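Local coordinates for protein glucuronoarabinoxylan endo-1,4-beta-xylanase (Clostridium papyrosolvens, PDB 4FMV) that hydrolyses internal beta-1,4 linkages of xylan as a family GH30 endoxylanase, and may also act on related beta-glucans, at residues A305-N308 with T309-V313; Y351-S355 with S356-A360. One frame throughout, in Å; residues are numbered along the deposited sequence.

Interaction 1. Residues A305-N308 with T309-V313; sequences ATPN and TNVYV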
ATOM      1  N   ALA A 305       4.065   3.262  21.529  1.00 16.44           N
ATOM      2  CA  ALA A 305       4.080   2.242  20.468  1.00 17.42           C
ATOM      3  C   ALA A 305       4.272   0.788  20.907  1.00 18.45           C
ATOM      4  O   ALA A 305       3.771  -0.157  20.258  1.00 16.44           O
ATOM      5  CB  ALA A 305       5.073   2.622  19.364  1.00 16.78           C
ATOM      6  N   THR A 306       5.020   0.610  21.992  1.00 16.80           N
ATOM      7  CA  THR A 306       5.320  -0.724  22.521  1.00 18.35           C
ATOM      8  C   THR A 306       5.171  -0.688  24.033  1.00 20.08           C
ATOM      9  O   THR A 306       6.177  -0.645  24.753  1.00 21.56           O
ATOM     10  CB  THR A 306       6.771  -1.133  22.195  1.00 19.78           C
ATOM     11  OG1 THR A 306       7.672  -0.181  22.790  1.00 23.20           O
ATOM     12  CG2 THR A 306       7.004  -1.134  20.723  1.00 16.37           C
ATOM     13  N   PRO A 307       3.914  -0.661  24.529  1.00 20.01           N
ATOM     14  CA  PRO A 307       3.628  -0.491  25.963  1.00 20.73           C
ATOM     15  C   PRO A 307       4.012  -1.696  26.813  1.00 20.36           C
ATOM     16  O   PRO A 307       4.141  -1.580  28.030  1.00 21.50           O
ATOM     17  CB  PRO A 307       2.110  -0.304  25.997  1.00 19.43           C
ATOM     18  CG  PRO A 307       1.626  -1.012  24.786  1.00 17.52           C
ATOM     19  CD  PRO A 307       2.679  -0.789  23.735  1.00 19.04           C
ATOM     20  N   ASN A 308       4.165  -2.847  26.172  1.00 18.26           N
ATOM     21  CA  ASN A 308       4.444  -4.080  26.882  1.00 18.62           C
ATOM     22  C   ASN A 308       5.122  -5.031  25.930  1.00 15.47           C
ATOM     23  O   ASN A 308       5.111  -4.817  24.720  1.00 16.98           O
ATOM     24  CB  ASN A 308       3.136  -4.675  27.405  1.00 26.80           C
ATOM     25  CG  ASN A 308       3.331  -5.576  28.622  1.00 35.01           C
ATOM     26  OD1 ASN A 308       4.444  -5.751  29.123  1.00 35.55           O
ATOM     27  ND2 ASN A 308       2.228  -6.143  29.109  1.00 37.20           N
ATOM     28  N   THR A 309       5.728  -6.080  26.454  1.00 15.98           N
ATOM     29  CA  THR A 309       6.297  -7.106  25.584  1.00 20.05           C
ATOM     30  C   THR A 309       5.264  -7.681  24.610  1.00 18.33           C
ATOM     31  O   THR A 309       4.189  -8.127  25.016  1.00 20.33           O
ATOM     32  CB  THR A 309       6.825  -8.284  26.397  1.00 25.82           C
ATOM     33  OG1 THR A 309       7.405  -7.807  27.621  1.00 30.35           O
ATOM     34  CG2 THR A 309       7.858  -9.057  25.578  1.00 26.90           C
ATOM     35  N   ASN A 310       5.618  -7.702  23.330  1.00 16.25           N
ATOM     36  CA  ASN A 310       4.781  -8.267  22.277  1.00 14.47           C
ATOM     37  C   ASN A 310       3.454  -7.529  22.097  1.00 14.11           C
ATOM     38  O   ASN A 310       2.528  -8.052  21.497  1.00 14.50           O
ATOM     39  CB  ASN A 310       4.522  -9.754  22.540  1.00 16.63           C
ATOM     40  CG  ASN A 310       5.776 -10.609  22.396  1.00 20.07           C
ATOM     41  OD1 ASN A 310       6.594 -10.398  21.494  1.00 20.30           O
ATOM     42  ND2 ASN A 310       5.918 -11.594  23.277  1.00 20.66           N
ATOM     43  N   VAL A 311       3.396  -6.279  22.544  1.00 12.35           N
ATOM     44  CA  VAL A 311       2.229  -5.441  22.291  1.00 13.80           C
ATOM     45  C   VAL A 311       2.664  -4.250  21.454  1.00 13.36           C
ATOM     46  O   VAL A 311       3.614  -3.551  21.794  1.00 11.75           O
ATOM     47  CB  VAL A 311       1.581  -4.968  23.584  1.00 12.87           C
ATOM     48  CG1 VAL A 311       0.407  -4.000  23.292  1.00 13.71           C
ATOM     49  CG2 VAL A 311       1.141  -6.193  24.429  1.00 15.18           C
ATOM     50  N   TYR A 312       1.968  -4.030  20.353  1.00 14.53           N
ATOM     51  CA  TYR A 312       2.315  -2.965  19.416  1.00 11.96           C
ATOM     52  C   TYR A 312       1.083  -2.115  19.167  1.00 11.92           C
ATOM     53  O   TYR A 312       0.015  -2.644  18.865  1.00  9.90           O
ATOM     54  CB  TYR A 312       2.831  -3.591  18.119  1.00 12.53           C
ATOM     55  CG  TYR A 312       4.028  -4.472  18.383  1.00 14.18           C
ATOM     56  CD1 TYR A 312       5.295  -3.911  18.551  1.00 16.03           C
ATOM     57  CD2 TYR A 312       3.891  -5.854  18.507  1.00 14.27           C
ATOM     58  CE1 TYR A 312       6.392  -4.698  18.825  1.00 17.19           C
ATOM     59  CE2 TYR A 312       4.983  -6.654  18.762  1.00 14.33           C
ATOM     60  CZ  TYR A 312       6.232  -6.068  18.924  1.00 18.61           C
ATOM     61  OH  TYR A 312       7.330  -6.844  19.205  1.00 21.22           O
ATOM     62  N   VAL A 313       1.212  -0.804  19.313  1.00 10.33           N
ATOM     63  CA  VAL A 313       0.038   0.057  19.232  1.00 10.73           C
ATOM     64  C   VAL A 313       0.277   1.269  18.348  1.00 11.65           C
ATOM     65  O   VAL A 313       1.332   1.895  18.423  1.00 14.07           O
ATOM     66  CB  VAL A 313      -0.417   0.530  20.654  1.00 22.93           C
ATOM     67  CG1 VAL A 313      -1.567   1.537  20.557  1.00 19.02           C
ATOM     68  CG2 VAL A 313      -0.822  -0.666  21.510  1.00 23.78           C
TER

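Interaction 2. Residues Y351-S355 with S356-A360; sequences YVTDS and SRNMA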
ATOM      1  N   TYR A 351     -13.057  -4.331  17.200  1.00 16.08           N
ATOM      2  CA  TYR A 351     -13.189  -5.339  16.165  1.00 15.15           C
ATOM      3  C   TYR A 351     -11.910  -6.129  16.246  1.00 13.53           C
ATOM      4  O   TYR A 351     -10.827  -5.521  16.316  1.00 13.80           O
ATOM      5  CB  TYR A 351     -13.303  -4.680  14.789  1.00 16.62           C
ATOM      6  CG  TYR A 351     -14.504  -3.775  14.648  1.00 18.92           C
ATOM      7  CD1 TYR A 351     -15.734  -4.285  14.247  1.00 21.51           C
ATOM      8  CD2 TYR A 351     -14.415  -2.420  14.932  1.00 19.67           C
ATOM      9  CE1 TYR A 351     -16.840  -3.471  14.124  1.00 22.37           C
ATOM     10  CE2 TYR A 351     -15.525  -1.592  14.809  1.00 21.21           C
ATOM     11  CZ  TYR A 351     -16.733  -2.130  14.410  1.00 21.71           C
ATOM     12  OH  TYR A 351     -17.837  -1.323  14.268  1.00 21.43           O
ATOM     13  N   VAL A 352     -12.009  -7.460  16.225  1.00 11.58           N
ATOM     14  CA  VAL A 352     -10.824  -8.275  16.482  1.00 14.60           C
ATOM     15  C   VAL A 352     -10.606  -9.339  15.432  1.00 13.80           C
ATOM     16  O   VAL A 352     -11.556  -9.962  14.971  1.00 15.11           O
ATOM     17  CB  VAL A 352     -10.866  -8.925  17.899  1.00 17.23           C
ATOM     18  CG1 VAL A 352     -12.026  -9.877  18.014  1.00 17.83           C
ATOM     19  CG2 VAL A 352      -9.544  -9.660  18.215  1.00 16.84           C
ATOM     20  N   THR A 353      -9.349  -9.536  15.051  1.00 11.32           N
ATOM     21  CA  THR A 353      -8.968 -10.653  14.193  1.00 11.03           C
ATOM     22  C   THR A 353      -7.929 -11.517  14.921  1.00 13.06           C
ATOM     23  O   THR A 353      -6.910 -11.018  15.405  1.00 10.70           O
ATOM     24  CB  THR A 353      -8.410 -10.178  12.848  1.00  6.85           C
ATOM     25  OG1 THR A 353      -9.436  -9.498  12.099  1.00  9.39           O
ATOM     26  CG2 THR A 353      -7.900 -11.363  12.027  1.00 10.52           C
ATOM     27  N   ASP A 354      -8.213 -12.805  15.013  1.00 10.35           N
ATOM     28  CA  ASP A 354      -7.307 -13.776  15.627  1.00 13.26           C
ATOM     29  C   ASP A 354      -7.589 -15.156  15.003  1.00 15.44           C
ATOM     30  O   ASP A 354      -8.214 -15.228  13.934  1.00 12.14           O
ATOM     31  CB  ASP A 354      -7.378 -13.764  17.170  1.00 12.01           C
ATOM     32  CG  ASP A 354      -8.619 -14.435  17.716  1.00 14.61           C
ATOM     33  OD1 ASP A 354      -9.534 -14.728  16.924  1.00 15.10           O
ATOM     34  OD2 ASP A 354      -8.680 -14.660  18.948  1.00 16.09           O
ATOM     35  N   SER A 355      -7.067 -16.226  15.604  1.00 16.55           N
ATOM     36  CA  SER A 355      -7.248 -17.561  15.047  1.00 15.05           C
ATOM     37  C   SER A 355      -8.713 -17.920  14.756  1.00 16.52           C
ATOM     38  O   SER A 355      -8.978 -18.628  13.796  1.00 19.06           O
ATOM     39  CB  SER A 355      -6.598 -18.637  15.929  1.00 17.22           C
ATOM     40  OG  SER A 355      -7.310 -18.810  17.143  1.00 17.16           O
ATOM     41  N   SER A 356      -9.648 -17.534  15.625  1.00 16.42           N
ATOM     42  CA  SER A 356     -11.066 -17.812  15.375  1.00 17.23           C
ATOM     43  C   SER A 356     -11.917 -16.657  14.849  1.00 18.86           C
ATOM     44  O   SER A 356     -13.095 -16.852  14.522  1.00 18.10           O
ATOM     45  CB  SER A 356     -11.729 -18.384  16.631  1.00 18.48           C
ATOM     46  OG  SER A 356     -11.837 -17.379  17.623  1.00 20.27           O
ATOM     47  N   ARG A 357     -11.351 -15.462  14.747  1.00 14.59           N
ATOM     48  CA  ARG A 357     -12.197 -14.318  14.443  1.00 13.41           C
ATOM     49  C   ARG A 357     -11.699 -13.488  13.275  1.00 14.03           C
ATOM     50  O   ARG A 357     -10.501 -13.296  13.124  1.00 13.42           O
ATOM     51  CB  ARG A 357     -12.389 -13.455  15.680  1.00 13.16           C
ATOM     52  CG  ARG A 357     -13.360 -14.079  16.642  1.00 19.05           C
ATOM     53  CD  ARG A 357     -13.316 -13.398  17.983  1.00 23.48           C
ATOM     54  NE  ARG A 357     -12.043 -13.595  18.666  1.00 22.71           N
ATOM     55  CZ  ARG A 357     -11.824 -13.206  19.917  1.00 22.17           C
ATOM     56  NH1 ARG A 357     -12.801 -12.611  20.587  1.00 18.11           N
ATOM     57  NH2 ARG A 357     -10.639 -13.388  20.487  1.00 20.44           N
ATOM     58  N   ASN A 358     -12.629 -13.039  12.431  1.00 12.39           N
ATOM     59  CA  ASN A 358     -12.288 -12.142  11.340  1.00 12.83           C
ATOM     60  C   ASN A 358     -12.952 -10.787  11.527  1.00 16.28           C
ATOM     61  O   ASN A 358     -14.140 -10.640  11.265  1.00 16.40           O
ATOM     62  CB  ASN A 358     -12.745 -12.785  10.035  1.00 12.05           C
ATOM     63  CG  ASN A 358     -11.882 -13.977   9.663  1.00 15.73           C
ATOM     64  OD1 ASN A 358     -10.651 -13.936   9.825  1.00 13.15           O
ATOM     65  ND2 ASN A 358     -12.515 -15.045   9.160  1.00 15.72           N
ATOM     66  N   MET A 359     -12.186  -9.780  11.935  1.00 14.06           N
ATOM     67  CA  MET A 359     -12.786  -8.472  12.193  1.00 15.30           C
ATOM     68  C   MET A 359     -14.119  -8.594  12.939  1.00 17.26           C
ATOM     69  O   MET A 359     -15.052  -7.857  12.637  1.00 19.91           O
ATOM     70  CB  MET A 359     -13.023  -7.698  10.898  1.00 16.12           C
ATOM     71  CG  MET A 359     -11.777  -7.116  10.273  1.00 19.29           C
ATOM     72  SD  MET A 359     -12.166  -5.583   9.402  1.00 30.47           S
ATOM     73  CE  MET A 359     -13.105  -4.746  10.657  1.00 58.14           C
ATOM     74  N   ALA A 360     -14.221  -9.505  13.902  1.00 17.63           N
ATOM     75  CA  ALA A 360     -15.465  -9.696  14.650  1.00 18.90           C
ATOM     76  C   ALA A 360     -15.732  -8.552  15.631  1.00 22.52           C
ATOM     77  O   ALA A 360     -14.808  -8.042  16.263  1.00 19.18           O
ATOM     78  CB  ALA A 360     -15.433 -11.017  15.400  1.00 19.43           C
TER
HETATM   79  O   HOH W   1     -10.025 -17.050  19.425  1.00 24.45           O

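Interaction 1. Residues A305-N308 with T309-V313
A type II beta turn from Asn308 to Val311 reverses the chain so that Pro307 lies against Val311 and Val313. The turn is closed by Val311 N, which donates to Asn308 O at 3.1 Å. Asn310 takes the left-handed backbone conformation needed at the third position (phi 64°), which asparagine adopts more readily than most residues. At the start of the turn, Thr309 N makes a weak bond to the side-chain OD1 of Asn308, 3.0 Å away.

This reversal connects strand 299-303 to strand 311-318, both in the beta-structured part packed beside the (beta/alpha)8 barrel; farther from the turn, Val313 N bonds Ala305 O at 2.8 Å. The same oxygen also receives a CA-H...O contact from Tyr312.

On the buried side, Pro307 presents CG to Val311 CG1 at 3.6 Å, the side chains crossing at nearly a right angle. CG1 gets there by standing anti to its own backbone nitrogen (chi1 176°). A compact, rigid ring suits this buried place, where Pro307 and Val311 both touch Gln336 of strand 334-341. Away from Pro307, Thr306 CG2 meets Tyr312 CD1 obliquely at 3.9 Å, and Lys248 makes a cation-pi contact with the same ring.

Interaction 2. Residues Y351-S355 with S356-A360
Asp354 and Arg357 face each other across the end of a beta-hairpin, joined by a side-on salt bridge that uses two guanidinium nitrogens. NH2 of Arg357 donates almost straight to OD2 of Asp354 at 2.8 Å, and NE of Arg357 reaches OD1 of Asp354 at a longer 3.3 Å. Both oxygens lie near the guanidinium plane yet are met from above the carboxylate, the two planes standing 51° apart. With chi1 of 75°, Asp354 folds its carboxylate back over the turn, where a water joins OD2 to Ser356 OG. Aspartate suits this place because its two oxygens can take both guanidinium nitrogens and a weak bond from Ser356 N to OD1; arginine is long enough to lie along Val352 and still reach them.

The backbone turn runs through Ser355 and Ser356 with type I angles, Arg357 N donating to Asp354 O, while Asp354 N returns a 3.0 Å bond to Arg357 O. Further along, Val352 exchanges backbone bonds with Ala360, 2.9 Å each way between N and O. Met359 and Ala360 both face Val352, forming a G1 beta bulge; Met359 adopts the left-handed conformation (phi 42°) more often seen with glycine. The Thr353 hydroxyl does two jobs, OG1 accepting from Met359 N at 2.8 Å while hydrogen-bonding Gln289 OE1.

Van der Waals packing completes the turn: Val352 CG1 sits over one face of the Arg357 guanidinium, toward its rim, and 3.8 Å from Arg357 CD. Met359 CE meets Tyr351 CB at 4.1 Å.

Strand 380-387 pairs with the Tyr351-Thr353 backbone, and helix 282-291 packs on Thr353, Asn358 and Met359, its Lys282 bonding Asp354 O and Asn358 OD1.

In the fold
Both contacts are chain reversals in the beta-structured side domain that accompanies the catalytic (beta/alpha)8 barrel in GH30 enzymes; this chain is the GH30 part of a longer protein that also carries CBM6 and dockerin modules. Interaction 1 comes first along the chain, between strands 299-303 and 311-318; interaction 2 follows, between strands 347-353 and 360-366. Their centres are 19 Å apart and their nearest atoms about 11 Å, without touching. Strand pairing nevertheless connects them: 311-318 pairs with 321-328, which pairs with 380-387, which in turn pairs with 347-353. Each also meets a barrel helix, residues 309-313 through Lys248 of helix 240-255 and residues 351-360 through helix 282-291, two points where side domain and barrel join.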